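Local coordinates for protein hypothetical methylmalonyl-CoA decarboxylase alpha subunit (Sulfolobus tokodaii, PDB 1X0U) that is probably a carboxyl transferase subunit with two mixed beta-sheets flanked by helices, of the ClpP/crotonase type, that assembles with five further copies of itself, at residues E148-G151 against A152-M156; P254-N257 against M258-P261; K471-N475 against P476-A480; E14-Q17 against L18-A22; Q32-S36 against K37-T41. All coordinates share one frame; numbering follows the deposited sequence.

Interaction 1. Residues E148-G151 against A152-M156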
loop_
_atom_site.group_PDB
_atom_site.type_symbol
_atom_site.label_atom_id
_atom_site.label_comp_id
_atom_site.label_asym_id
_atom_site.label_seq_id
_atom_site.Cartn_x
_atom_site.Cartn_y
_atom_site.Cartn_z
ATOM N N GLU A 148 -13.135 26.772 21.462
ATOM C CA GLU A 148 -12.190 25.678 21.245
ATOM C C GLU A 148 -12.980 24.380 21.132
ATOM O O GLU A 148 -12.617 23.482 20.372
ATOM C CB GLU A 148 -11.210 25.569 22.417
ATOM C CG GLU A 148 -10.018 24.667 22.138
ATOM C CD GLU A 148 -9.005 25.323 21.221
ATOM O OE1 GLU A 148 -8.112 24.623 20.707
ATOM O OE2 GLU A 148 -9.099 26.547 21.011
ATOM N N GLY A 149 -14.051 24.287 21.916
ATOM C CA GLY A 149 -14.897 23.111 21.880
ATOM C C GLY A 149 -15.515 22.994 20.500
ATOM O O GLY A 149 -15.553 21.913 19.918
ATOM N N TYR A 150 -16.001 24.114 19.977
ATOM C CA TYR A 150 -16.595 24.131 18.648
ATOM C C TYR A 150 -15.565 23.633 17.631
ATOM O O TYR A 150 -15.861 22.780 16.782
ATOM C CB TYR A 150 -17.043 25.549 18.282
ATOM C CG TYR A 150 -18.472 25.861 18.669
ATOM C CD1 TYR A 150 -18.769 26.893 19.559
ATOM C CD2 TYR A 150 -19.530 25.117 18.144
ATOM C CE1 TYR A 150 -20.086 27.174 19.918
ATOM C CE2 TYR A 150 -20.847 25.390 18.497
ATOM C CZ TYR A 150 -21.121 26.416 19.383
ATOM O OH TYR A 150 -22.428 26.666 19.744
ATOM N N GLY A 151 -14.353 24.172 17.736
ATOM C CA GLY A 151 -13.280 23.786 16.842
ATOM C C GLY A 151 -13.076 22.284 16.830
ATOM O O GLY A 151 -12.982 21.681 15.762
ATOM N N ALA A 152 -13.034 21.678 18.014
ATOM C CA ALA A 152 -12.838 20.235 18.119
ATOM C C ALA A 152 -13.925 19.454 17.388
ATOM O O ALA A 152 -13.625 18.490 16.689
ATOM C CB ALA A 152 -12.785 19.815 19.583
ATOM N N VAL A 153 -15.187 19.854 17.542
ATOM C CA VAL A 153 -16.259 19.138 16.858
ATOM C C VAL A 153 -16.163 19.329 15.348
ATOM O O VAL A 153 -16.325 18.369 14.605
ATOM C CB VAL A 153 -17.668 19.557 17.370
ATOM C CG1 VAL A 153 -17.642 20.967 17.883
ATOM C CG2 VAL A 153 -18.694 19.429 16.251
ATOM N N PHE A 154 -15.892 20.555 14.900
ATOM C CA PHE A 154 -15.757 20.829 13.470
ATOM C C PHE A 154 -14.667 19.935 12.894
ATOM O O PHE A 154 -14.753 19.459 11.758
ATOM C CB PHE A 154 -15.355 22.288 13.209
ATOM C CG PHE A 154 -16.347 23.303 13.701
ATOM C CD1 PHE A 154 -17.653 22.938 14.018
ATOM C CD2 PHE A 154 -15.964 24.627 13.859
ATOM C CE1 PHE A 154 -18.560 23.880 14.491
ATOM C CE2 PHE A 154 -16.853 25.577 14.327
ATOM C CZ PHE A 154 -18.160 25.207 14.648
ATOM N N LYS A 155 -13.628 19.720 13.690
ATOM C CA LYS A 155 -12.517 18.888 13.269
ATOM C C LYS A 155 -13.043 17.488 12.958
ATOM O O LYS A 155 -12.705 16.899 11.935
ATOM C CB LYS A 155 -11.472 18.829 14.386
ATOM C CG LYS A 155 -10.040 19.002 13.923
ATOM C CD LYS A 155 -9.562 17.819 13.142
ATOM C CE LYS A 155 -8.056 17.890 12.917
ATOM N NZ LYS A 155 -7.554 16.682 12.190
ATOM N N MET A 156 -13.883 16.962 13.844
ATOM C CA MET A 156 -14.437 15.636 13.649
ATOM C C MET A 156 -15.366 15.584 12.423
ATOM O O MET A 156 -15.436 14.568 11.734
ATOM C CB MET A 156 -15.176 15.190 14.912
ATOM C CG MET A 156 -14.261 15.012 16.131
ATOM S SD MET A 156 -12.834 13.922 15.821
ATOM C CE MET A 156 -13.665 12.414 15.361
#
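This is a local helical contact, one turn packing on the next within helix 144-160, and Tyr150 and Phe154 carry its side-chain part. The helix is the crossover of a beta-alpha-beta unit between the parallel strands 129-133 and 166-170, an element of the ClpP/crotonase-like fold. Its backbone follows the alpha-helical i to i+4 pattern. Ala152 N donates to Glu148 O at 3.0 Å, Val153 N to Gly149 O at 3.2 Å, and Lys155 N to Gly151 O at 2.9 Å. Phe154 N likewise points to Tyr150 O, whose position is less certain.

The two rings stand one turn apart on the same side of the helix. Their planes are only 30° from parallel, but with centroids 5.8 Å apart they are so offset that little of one ring lies over the other. Phe154 has CG beside its backbone N and anti to the carbonyl carbon (chi1 -61°), which lays the ring back over the preceding turn. Large flat residues suit this place because each ring also packs on residues beyond the helix: Phe154 reaches Tyr180, Ser181 and Leu184 of helix 180-184 and Leu391 of the second subunit, while Tyr150 meets Leu107, Ala138 and Ala178. Ala152, with only a methyl group, suits the side facing helix 109-125, where it packs on Val116. Glu148 turns its carboxylate to the subunit boundary, where OE1 accepts from Ser421 N of the second subunit. Across the ring pair, the closest touch is Phe154 CZ at 3.8 Å from Tyr150 CD2, reached obliquely.

Interaction 2. Residues P254-N257 against M258-P261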
loop_
_atom_site.group_PDB
_atom_site.type_symbol
_atom_site.label_atom_id
_atom_site.label_comp_id
_atom_site.label_asym_id
_atom_site.label_seq_id
_atom_site.Cartn_x
_atom_site.Cartn_y
_atom_site.Cartn_z
ATOM N N PRO A 254 -25.226 3.762 3.090
ATOM C CA PRO A 254 -24.439 2.664 3.655
ATOM C C PRO A 254 -24.061 3.180 5.035
ATOM O O PRO A 254 -24.262 4.362 5.314
ATOM C CB PRO A 254 -23.231 2.606 2.735
ATOM C CG PRO A 254 -23.025 4.050 2.410
ATOM C CD PRO A 254 -24.440 4.486 2.076
ATOM N N SER A 255 -23.507 2.323 5.887
ATOM C CA SER A 255 -23.133 2.756 7.230
ATOM C C SER A 255 -21.861 3.587 7.174
ATOM O O SER A 255 -21.592 4.405 8.053
ATOM C CB SER A 255 -22.910 1.542 8.141
ATOM O OG SER A 255 -24.113 0.822 8.351
ATOM N N ASN A 256 -21.074 3.360 6.130
ATOM C CA ASN A 256 -19.810 4.066 5.951
ATOM C C ASN A 256 -19.375 3.898 4.502
ATOM O O ASN A 256 -19.991 3.137 3.750
ATOM C CB ASN A 256 -18.765 3.483 6.902
ATOM C CG ASN A 256 -18.620 1.985 6.744
ATOM O OD1 ASN A 256 -18.104 1.503 5.731
ATOM N ND2 ASN A 256 -19.091 1.238 7.729
ATOM N N ASN A 257 -18.310 4.590 4.118
ATOM C CA ASN A 257 -17.832 4.547 2.739
ATOM C C ASN A 257 -17.181 3.240 2.300
ATOM O O ASN A 257 -16.616 3.167 1.217
ATOM C CB ASN A 257 -16.866 5.707 2.496
ATOM C CG ASN A 257 -15.539 5.518 3.197
ATOM O OD1 ASN A 257 -15.396 4.676 4.081
ATOM N ND2 ASN A 257 -14.565 6.314 2.811
ATOM N N MET A 258 -17.261 2.213 3.135
ATOM C CA MET A 258 -16.677 0.922 2.805
ATOM C C MET A 258 -17.800 -0.071 2.556
ATOM O O MET A 258 -17.564 -1.265 2.427
ATOM C CB MET A 258 -15.789 0.420 3.952
ATOM C CG MET A 258 -14.510 1.229 4.165
ATOM S SD MET A 258 -13.354 1.150 2.762
ATOM C CE MET A 258 -13.556 2.767 2.020
ATOM N N GLU A 259 -19.029 0.433 2.494
ATOM C CA GLU A 259 -20.184 -0.421 2.267
ATOM C C GLU A 259 -21.081 0.105 1.148
ATOM O O GLU A 259 -21.190 1.307 0.926
ATOM C CB GLU A 259 -20.987 -0.575 3.567
ATOM C CG GLU A 259 -20.298 -1.434 4.622
ATOM C CD GLU A 259 -21.175 -1.701 5.836
ATOM O OE1 GLU A 259 -21.481 -0.748 6.577
ATOM O OE2 GLU A 259 -21.566 -2.866 6.053
ATOM N N GLU A 260 -21.712 -0.805 0.426
ATOM C CA GLU A 260 -22.592 -0.399 -0.656
ATOM C C GLU A 260 -23.965 -0.093 -0.082
ATOM O O GLU A 260 -24.381 -0.706 0.903
ATOM C CB GLU A 260 -22.680 -1.514 -1.701
ATOM C CG GLU A 260 -23.266 -2.815 -1.197
ATOM C CD GLU A 260 -22.751 -4.017 -1.975
ATOM O OE1 GLU A 260 -23.286 -5.132 -1.779
ATOM O OE2 GLU A 260 -21.799 -3.845 -2.776
ATOM N N PRO A 261 -24.675 0.881 -0.664
ATOM C CA PRO A 261 -26.007 1.198 -0.144
ATOM C C PRO A 261 -26.807 -0.095 -0.023
ATOM O O PRO A 261 -26.745 -0.963 -0.897
ATOM C CB PRO A 261 -26.567 2.171 -1.180
ATOM C CG PRO A 261 -25.705 1.948 -2.410
ATOM C CD PRO A 261 -24.354 1.709 -1.837
HETATM O O HOH W 1 -23.939 -0.373 5.420
#
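Asn256 OD1 accepts the shortest direct bond here, from Met258 N at 2.8 Å, with the donor lying in the carbonyl plane on a lone pair. That bond makes an Asx turn, laid over a type I beta turn running from Asn256 to Glu259. The beta turn closes by Glu259 N donating to Asn256 O at 3.1 Å, from above the carbonyl plane. Asparagine suits the first position because its short amide can fold back: CG sits between the backbone N and the carbonyl carbon (chi1 54°), placing OD1 over the turn. Its other end, ND2, is held by Gly126 O, so both ends of the amide are held.

Past Asn256, the carboxylate of Glu259 lies with its plane 14° from that of the amide. A water accepts from Ser255 N at 2.8 Å and gives a weak bond to Glu259 OE1. Asn257 runs beside Met258, and its ND2 donates to Pro514 O of the second subunit, tying this loop after helix 239-252 to the interface. Pro254, rigid and apolar, rests on Phe359 and on the far side of the turn, its CB 3.0 Å from Glu259 O, the oxygen that accepts from Asn360 ND2.

Interaction 3. Residues K471-N475 against P476-A480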
loop_
_atom_site.group_PDB
_atom_site.type_symbol
_atom_site.label_atom_id
_atom_site.label_comp_id
_atom_site.label_asym_id
_atom_site.label_seq_id
_atom_site.Cartn_x
_atom_site.Cartn_y
_atom_site.Cartn_z
ATOM N N LYS A 471 -33.741 19.469 -38.178
ATOM C CA LYS A 471 -33.935 18.094 -38.631
ATOM C C LYS A 471 -32.571 17.485 -38.913
ATOM O O LYS A 471 -32.406 16.268 -38.916
ATOM C CB LYS A 471 -34.809 18.019 -39.881
ATOM C CG LYS A 471 -34.209 18.633 -41.125
ATOM C CD LYS A 471 -34.512 20.121 -41.211
ATOM C CE LYS A 471 -34.650 20.576 -42.670
ATOM N NZ LYS A 471 -33.413 20.332 -43.466
ATOM N N LEU A 472 -31.588 18.350 -39.124
ATOM C CA LEU A 472 -30.219 17.927 -39.389
ATOM C C LEU A 472 -29.519 17.473 -38.097
ATOM O O LEU A 472 -28.878 16.421 -38.068
ATOM C CB LEU A 472 -29.441 19.091 -40.020
ATOM C CG LEU A 472 -28.472 18.798 -41.168
ATOM C CD1 LEU A 472 -29.244 18.245 -42.361
ATOM C CD2 LEU A 472 -27.746 20.076 -41.561
ATOM N N PHE A 473 -29.660 18.258 -37.026
ATOM C CA PHE A 473 -29.002 17.940 -35.754
ATOM C C PHE A 473 -29.865 17.952 -34.482
ATOM O O PHE A 473 -29.463 17.401 -33.459
ATOM C CB PHE A 473 -27.825 18.893 -35.556
ATOM C CG PHE A 473 -26.927 18.997 -36.752
ATOM C CD1 PHE A 473 -26.137 17.923 -37.142
ATOM C CD2 PHE A 473 -26.886 20.167 -37.502
ATOM C CE1 PHE A 473 -25.320 18.015 -38.263
ATOM C CE2 PHE A 473 -26.070 20.267 -38.625
ATOM C CZ PHE A 473 -25.288 19.192 -39.007
ATOM N N ALA A 474 -31.029 18.593 -34.517
ATOM C CA ALA A 474 -31.882 18.621 -33.332
ATOM C C ALA A 474 -32.495 17.239 -33.163
ATOM O O ALA A 474 -33.711 17.073 -33.221
ATOM C CB ALA A 474 -32.980 19.671 -33.478
ATOM N N ASN A 475 -31.626 16.254 -32.960
ATOM C CA ASN A 475 -32.023 14.865 -32.797
ATOM C C ASN A 475 -30.904 14.144 -32.048
ATOM O O ASN A 475 -29.888 14.749 -31.707
ATOM C CB ASN A 475 -32.224 14.232 -34.169
ATOM C CG ASN A 475 -31.025 14.427 -35.072
ATOM O OD1 ASN A 475 -29.944 13.890 -34.817
ATOM N ND2 ASN A 475 -31.203 15.209 -36.127
ATOM N N PRO A 476 -31.075 12.842 -31.778
ATOM C CA PRO A 476 -30.018 12.129 -31.060
ATOM C C PRO A 476 -29.215 11.198 -31.953
ATOM O O PRO A 476 -28.244 10.596 -31.508
ATOM C CB PRO A 476 -30.801 11.351 -30.024
ATOM C CG PRO A 476 -31.965 10.869 -30.866
ATOM C CD PRO A 476 -32.352 12.109 -31.678
ATOM N N TYR A 477 -29.625 11.078 -33.210
ATOM C CA TYR A 477 -28.955 10.179 -34.139
ATOM C C TYR A 477 -27.592 10.646 -34.643
ATOM O O TYR A 477 -26.741 9.827 -34.971
ATOM C CB TYR A 477 -29.892 9.875 -35.308
ATOM C CG TYR A 477 -31.166 9.201 -34.850
ATOM C CD1 TYR A 477 -31.124 7.984 -34.177
ATOM C CD2 TYR A 477 -32.410 9.800 -35.049
ATOM C CE1 TYR A 477 -32.282 7.380 -33.710
ATOM C CE2 TYR A 477 -33.573 9.205 -34.585
ATOM C CZ TYR A 477 -33.503 7.993 -33.915
ATOM O OH TYR A 477 -34.653 7.399 -33.432
ATOM N N TRP A 478 -27.379 11.955 -34.709
ATOM C CA TRP A 478 -26.090 12.469 -35.159
ATOM C C TRP A 478 -25.045 12.077 -34.119
ATOM O O TRP A 478 -23.984 11.544 -34.453
ATOM C CB TRP A 478 -26.126 13.986 -35.267
ATOM C CG TRP A 478 -24.908 14.575 -35.893
ATOM C CD1 TRP A 478 -24.710 14.830 -37.222
ATOM C CD2 TRP A 478 -23.736 15.038 -35.215
ATOM N NE1 TRP A 478 -23.490 15.436 -37.412
ATOM C CE2 TRP A 478 -22.872 15.575 -36.199
ATOM C CE3 TRP A 478 -23.332 15.055 -33.874
ATOM C CZ2 TRP A 478 -21.625 16.130 -35.880
ATOM C CZ3 TRP A 478 -22.088 15.608 -33.555
ATOM C CH2 TRP A 478 -21.252 16.137 -34.558
ATOM N N ALA A 479 -25.357 12.356 -32.855
ATOM C CA ALA A 479 -24.457 12.024 -31.759
ATOM C C ALA A 479 -24.257 10.517 -31.702
ATOM O O ALA A 479 -23.144 10.044 -31.489
ATOM C CB ALA A 479 -25.030 12.525 -30.435
ATOM N N ALA A 480 -25.336 9.762 -31.893
ATOM C CA ALA A 480 -25.231 8.307 -31.858
ATOM C C ALA A 480 -24.366 7.810 -33.021
ATOM O O ALA A 480 -23.695 6.774 -32.912
ATOM C CB ALA A 480 -26.619 7.665 -31.919
HETATM O O HOH W 2 -27.340 14.150 -32.103
#
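Pro476 follows Asn475 directly and is the last residue before helix 477-481. Having no N-H, proline gives up no bond at a place where a helix start offers no carbonyl in return; its own carbonyl O then accepts from Ala480 N at 3.0 Å. Tyr477 comes next and packs on Leu15 of the third subunit. Trp478 carries the contact twice over. Its backbone N donates to Asn475 OD1 at 3.2 Å, nearly along the C=O axis, a capping bond at the new helix. Its indole, with CG anti to the backbone N (chi1 -172°), swings back to the preceding helix and receives the edge of Phe473 on the face of its five-membered ring. This is a T-shaped pair, with planes at 87° and centroids 4.8 Å apart. NE1 then donates to Glu68 OE2 of the second subunit. At Ala479, a small residue packed on Ile435 and Val485, the backbone N gives its hydrogen to a water 2.8 Å away, and that water donates to Asn475 O.

Asn475 ND2 also reaches back weakly to Leu472 O. One amide therefore serves both helices, accepting for the second and donating to the first, while the aromatic pair adds an apolar bridge across the same bend.

Interaction 4. Residues E14-Q17 against L18-A22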
loop_
_atom_site.group_PDB
_atom_site.type_symbol
_atom_site.label_atom_id
_atom_site.label_comp_id
_atom_site.label_asym_id
_atom_site.label_seq_id
_atom_site.Cartn_x
_atom_site.Cartn_y
_atom_site.Cartn_z
ATOM N N GLU A 14 -28.976 4.521 45.429
ATOM C CA GLU A 14 -28.460 5.881 45.246
ATOM C C GLU A 14 -28.214 6.154 43.756
ATOM O O GLU A 14 -28.488 7.249 43.262
ATOM C CB GLU A 14 -27.143 6.092 45.992
ATOM C CG GLU A 14 -26.586 7.499 45.797
ATOM C CD GLU A 14 -25.102 7.635 46.124
ATOM O OE1 GLU A 14 -24.635 8.793 46.256
ATOM O OE2 GLU A 14 -24.400 6.602 46.234
ATOM N N LEU A 15 -27.676 5.158 43.056
ATOM C CA LEU A 15 -27.401 5.294 41.627
ATOM C C LEU A 15 -28.693 5.586 40.867
ATOM O O LEU A 15 -28.759 6.526 40.068
ATOM C CB LEU A 15 -26.764 4.014 41.074
ATOM C CG LEU A 15 -26.678 3.907 39.542
ATOM C CD1 LEU A 15 -25.939 5.113 38.971
ATOM C CD2 LEU A 15 -25.971 2.617 39.158
ATOM N N ARG A 16 -29.719 4.778 41.128
ATOM C CA ARG A 16 -31.003 4.952 40.459
ATOM C C ARG A 16 -31.527 6.370 40.645
ATOM O O ARG A 16 -31.993 6.982 39.687
ATOM C CB ARG A 16 -32.013 3.925 40.972
ATOM C CG ARG A 16 -31.733 2.524 40.457
ATOM C CD ARG A 16 -32.542 1.472 41.178
ATOM N NE ARG A 16 -32.283 0.138 40.643
ATOM C CZ ARG A 16 -32.719 -0.988 41.201
ATOM N NH1 ARG A 16 -33.439 -0.941 42.320
ATOM N NH2 ARG A 16 -32.441 -2.160 40.641
ATOM N N GLN A 17 -31.431 6.901 41.861
ATOM C CA GLN A 17 -31.883 8.262 42.132
ATOM C C GLN A 17 -31.052 9.292 41.357
ATOM O O GLN A 17 -31.597 10.261 40.812
ATOM C CB GLN A 17 -31.785 8.581 43.628
ATOM C CG GLN A 17 -32.586 7.675 44.541
ATOM C CD GLN A 17 -32.256 7.904 46.012
ATOM O OE1 GLN A 17 -32.744 7.192 46.890
ATOM N NE2 GLN A 17 -31.422 8.903 46.285
ATOM N N LEU A 18 -29.736 9.093 41.315
ATOM C CA LEU A 18 -28.861 10.027 40.608
ATOM C C LEU A 18 -29.170 10.064 39.114
ATOM O O LEU A 18 -29.222 11.139 38.511
ATOM C CB LEU A 18 -27.385 9.667 40.820
ATOM C CG LEU A 18 -26.785 9.886 42.216
ATOM C CD1 LEU A 18 -25.282 9.653 42.151
ATOM C CD2 LEU A 18 -27.076 11.308 42.708
ATOM N N LYS A 19 -29.366 8.889 38.518
ATOM C CA LYS A 19 -29.683 8.809 37.100
ATOM C C LYS A 19 -31.026 9.462 36.800
ATOM O O LYS A 19 -31.162 10.196 35.821
ATOM C CB LYS A 19 -29.683 7.354 36.634
ATOM C CG LYS A 19 -28.293 6.859 36.290
ATOM C CD LYS A 19 -28.306 5.451 35.761
ATOM C CE LYS A 19 -26.918 5.062 35.269
ATOM N NZ LYS A 19 -26.908 3.686 34.708
ATOM N N GLU A 20 -32.013 9.197 37.649
ATOM C CA GLU A 20 -33.333 9.787 37.484
ATOM C C GLU A 20 -33.194 11.307 37.584
ATOM O O GLU A 20 -33.946 12.051 36.962
ATOM C CB GLU A 20 -34.284 9.248 38.557
ATOM C CG GLU A 20 -34.932 7.878 38.236
ATOM C CD GLU A 20 -33.932 6.784 37.833
ATOM O OE1 GLU A 20 -34.034 5.646 38.353
ATOM O OE2 GLU A 20 -33.051 7.050 36.987
ATOM N N LYS A 21 -32.213 11.761 38.359
ATOM C CA LYS A 21 -31.950 13.190 38.511
ATOM C C LYS A 21 -31.310 13.724 37.227
ATOM O O LYS A 21 -31.666 14.791 36.731
ATOM C CB LYS A 21 -30.994 13.425 39.681
ATOM C CG LYS A 21 -30.473 14.853 39.798
ATOM C CD LYS A 21 -29.363 14.945 40.842
ATOM C CE LYS A 21 -28.742 16.334 40.887
ATOM N NZ LYS A 21 -29.719 17.368 41.328
ATOM N N ALA A 22 -30.354 12.970 36.699
ATOM C CA ALA A 22 -29.651 13.359 35.482
ATOM C C ALA A 22 -30.603 13.416 34.294
ATOM O O ALA A 22 -30.510 14.319 33.459
ATOM C CB ALA A 22 -28.506 12.379 35.197
#
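Leu15 and Lys19 meet one turn apart on helix 8-23, an alpha-helix near the N-terminus with one flank against another subunit. The backbone bonds are those of a regular alpha-helix. Leu18 N donates to Glu14 O at 3.0 Å, Lys19 N to Leu15 O at 2.9 Å, and Lys21 N to Gln17 O at 2.9 Å; the last is the most bent of the three, with 136° at the hydrogen.

Apolar contacts come next. Leu15 CD1 lies against the methylene chain of Lys19, crossing it at a slant. Lysine suits this place because the methylenes of its chain are apolar; stretched out beyond CG, it lies along the methyl before its charge is reached. Leu18, one turn after Glu14, brings its CG to 3.3 Å from Glu14 O. Both leucines also touch Tyr477 of the fourth subunit, and Leu18 packs on Tyr77 of its own chain as well.

The charged ends of Lys19 and Arg16 both bond to the same neighbouring subunit. Lys19 NZ forms a salt bridge with Asp487 and donates to Val488 O, both of the fourth subunit. Arg16, extended from CG to NE, pairs with Glu490 of that subunit; its NE stays 6.2 Å from Glu20 OE1, so those two charges do not touch within the helix. The side chains of Leu15 and Lys19 come closest where CD1 of the leucine stands 3.8 Å from CE of the lysine.

Interaction 5. Residues Q32-S36 against K37-T41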
loop_
_atom_site.group_PDB
_atom_site.type_symbol
_atom_site.label_atom_id
_atom_site.label_comp_id
_atom_site.label_asym_id
_atom_site.label_seq_id
_atom_site.Cartn_x
_atom_site.Cartn_y
_atom_site.Cartn_z
ATOM N N GLN A 32 -41.524 21.226 30.612
ATOM C CA GLN A 32 -42.912 21.577 30.299
ATOM C C GLN A 32 -42.876 22.824 29.424
ATOM O O GLN A 32 -43.686 22.998 28.524
ATOM C CB GLN A 32 -43.705 21.876 31.574
ATOM C CG GLN A 32 -45.193 22.015 31.317
ATOM C CD GLN A 32 -45.950 22.628 32.478
ATOM O OE1 GLN A 32 -45.653 23.748 32.910
ATOM N NE2 GLN A 32 -46.942 21.900 32.986
ATOM N N PHE A 33 -41.910 23.688 29.704
ATOM C CA PHE A 33 -41.726 24.910 28.946
ATOM C C PHE A 33 -41.302 24.578 27.504
ATOM O O PHE A 33 -41.726 25.239 26.546
ATOM C CB PHE A 33 -40.665 25.763 29.633
ATOM C CG PHE A 33 -40.304 26.992 28.878
ATOM C CD1 PHE A 33 -41.268 27.948 28.587
ATOM C CD2 PHE A 33 -38.997 27.201 28.452
ATOM C CE1 PHE A 33 -40.935 29.098 27.892
ATOM C CE2 PHE A 33 -38.653 28.354 27.754
ATOM C CZ PHE A 33 -39.628 29.305 27.472
ATOM N N GLN A 34 -40.456 23.557 27.366
ATOM C CA GLN A 34 -39.994 23.109 26.061
ATOM C C GLN A 34 -41.224 22.597 25.319
ATOM O O GLN A 34 -41.467 22.933 24.163
ATOM C CB GLN A 34 -38.982 21.969 26.219
ATOM C CG GLN A 34 -38.557 21.348 24.893
ATOM C CD GLN A 34 -37.323 21.991 24.295
ATOM O OE1 GLN A 34 -37.155 23.213 24.324
ATOM N NE2 GLN A 34 -36.450 21.162 23.739
ATOM N N HIS A 35 -42.000 21.780 26.015
ATOM C CA HIS A 35 -43.218 21.210 25.468
ATOM C C HIS A 35 -44.243 22.259 25.056
ATOM O O HIS A 35 -44.925 22.096 24.049
ATOM C CB HIS A 35 -43.837 20.257 26.493
ATOM C CG HIS A 35 -43.136 18.939 26.584
ATOM N ND1 HIS A 35 -43.276 18.091 27.664
ATOM C CD2 HIS A 35 -42.308 18.308 25.717
ATOM C CE1 HIS A 35 -42.565 16.996 27.457
ATOM N NE2 HIS A 35 -41.968 17.102 26.283
ATOM N N SER A 36 -44.348 23.339 25.822
ATOM C CA SER A 36 -45.329 24.376 25.518
ATOM C C SER A 36 -45.022 25.146 24.231
ATOM O O SER A 36 -45.863 25.892 23.730
ATOM C CB SER A 36 -45.463 25.342 26.701
ATOM O OG SER A 36 -44.247 26.035 26.944
ATOM N N LYS A 37 -43.819 24.953 23.696
ATOM C CA LYS A 37 -43.406 25.607 22.452
ATOM C C LYS A 37 -43.693 24.685 21.271
ATOM O O LYS A 37 -43.653 25.106 20.117
ATOM C CB LYS A 37 -41.904 25.911 22.473
ATOM C CG LYS A 37 -41.463 26.989 23.458
ATOM C CD LYS A 37 -39.932 27.110 23.467
ATOM C CE LYS A 37 -39.452 28.270 24.330
ATOM N NZ LYS A 37 -37.962 28.323 24.401
ATOM N N GLY A 38 -43.981 23.423 21.568
ATOM C CA GLY A 38 -44.246 22.464 20.517
ATOM C C GLY A 38 -43.024 21.588 20.275
ATOM O O GLY A 38 -42.968 20.837 19.304
ATOM N N LYS A 39 -42.046 21.670 21.172
ATOM C CA LYS A 39 -40.820 20.882 21.025
ATOM C C LYS A 39 -40.771 19.676 21.954
ATOM O O LYS A 39 -41.426 19.657 22.995
ATOM C CB LYS A 39 -39.604 21.754 21.321
ATOM C CG LYS A 39 -39.597 23.083 20.611
ATOM C CD LYS A 39 -38.488 23.960 21.170
ATOM C CE LYS A 39 -37.109 23.388 20.856
ATOM N NZ LYS A 39 -36.061 24.126 21.610
ATOM N N LEU A 40 -39.982 18.675 21.574
ATOM C CA LEU A 40 -39.805 17.482 22.398
ATOM C C LEU A 40 -38.480 17.652 23.138
ATOM O O LEU A 40 -37.690 18.521 22.777
ATOM C CB LEU A 40 -39.764 16.217 21.532
ATOM C CG LEU A 40 -41.067 15.819 20.827
ATOM C CD1 LEU A 40 -40.851 14.515 20.068
ATOM C CD2 LEU A 40 -42.187 15.659 21.840
ATOM N N THR A 41 -38.242 16.852 24.180
ATOM C CA THR A 41 -36.992 16.950 24.932
ATOM C C THR A 41 -35.930 16.136 24.207
ATOM O O THR A 41 -36.244 15.299 23.351
ATOM C CB THR A 41 -37.102 16.370 26.349
ATOM O OG1 THR A 41 -37.340 14.966 26.249
ATOM C CG2 THR A 41 -38.236 17.013 27.128
HETATM O O HOH W 3 -37.576 25.376 25.876
#
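Gln34 reaches from the last turn of helix 28-35 across to Lys39 and Leu40, and its side chain can be followed outward. From CB the chain sets off with CG anti to the backbone N (chi1 174°), which carries it over the departing loop. CG packs 3.7 Å from Lys39 CB; the chain then bends at chi2, and the two side chains cross at about a right angle. OE1 accepts from Lys39 NZ at 3.1 Å, the donor lying above the carbonyl plane, and a water donates to the same oxygen at 2.7 Å. NE2 donates to Leu40 O at 3.1 Å and also to Asp134 OD2. Asp134 is shared, since its OD1 makes a salt bridge with Lys39 NZ. Glutamine fits because one end must accept and the other donate, and its reach spans the loop.

Its backbone oxygen is no less occupied: Lys37 N and Lys39 N come to Gln34 O from opposite faces of the carbonyl plane. Next along, His35 sets the edge of its ring toward Lys39 O, with CD2 at 3.2 Å, while NE2 bonds to Glu44. Phe33 CZ meets Lys37 CE at 3.3 Å, obliquely to the ring.

Gly38 N donates to His35 O at 3.0 Å while Lys39 N bonds to Gln34 O. With Gly38 at a positive phi of 101°, natural for a residue without a side chain, these two bonds make the Schellman motif that ends a helix, here leading on to Thr41, the N-cap of helix 42-49.

How the interactions relate
Inside one chain the five contacts do not touch. Interactions 4 and 5 are about 10 Å apart at their nearest atoms, on successive helices 8-23 and 28-35, and interactions 1 and 2 about 12 Å. Interactions 3 and 4 lie on opposite sides of the chain's centre, about 64 Å apart at nearest atoms, yet they belong to one kind of interface: Tyr477 of interaction 3 packs on Leu15 of another subunit, and Leu15 of interaction 4 on Tyr477 of a further one. Interactions 1, 2 and 3 also touch the second subunit, where Trp478 meets Leu145 on the counterpart of helix 144-160. Interaction 5 touches no other chain of the assembly.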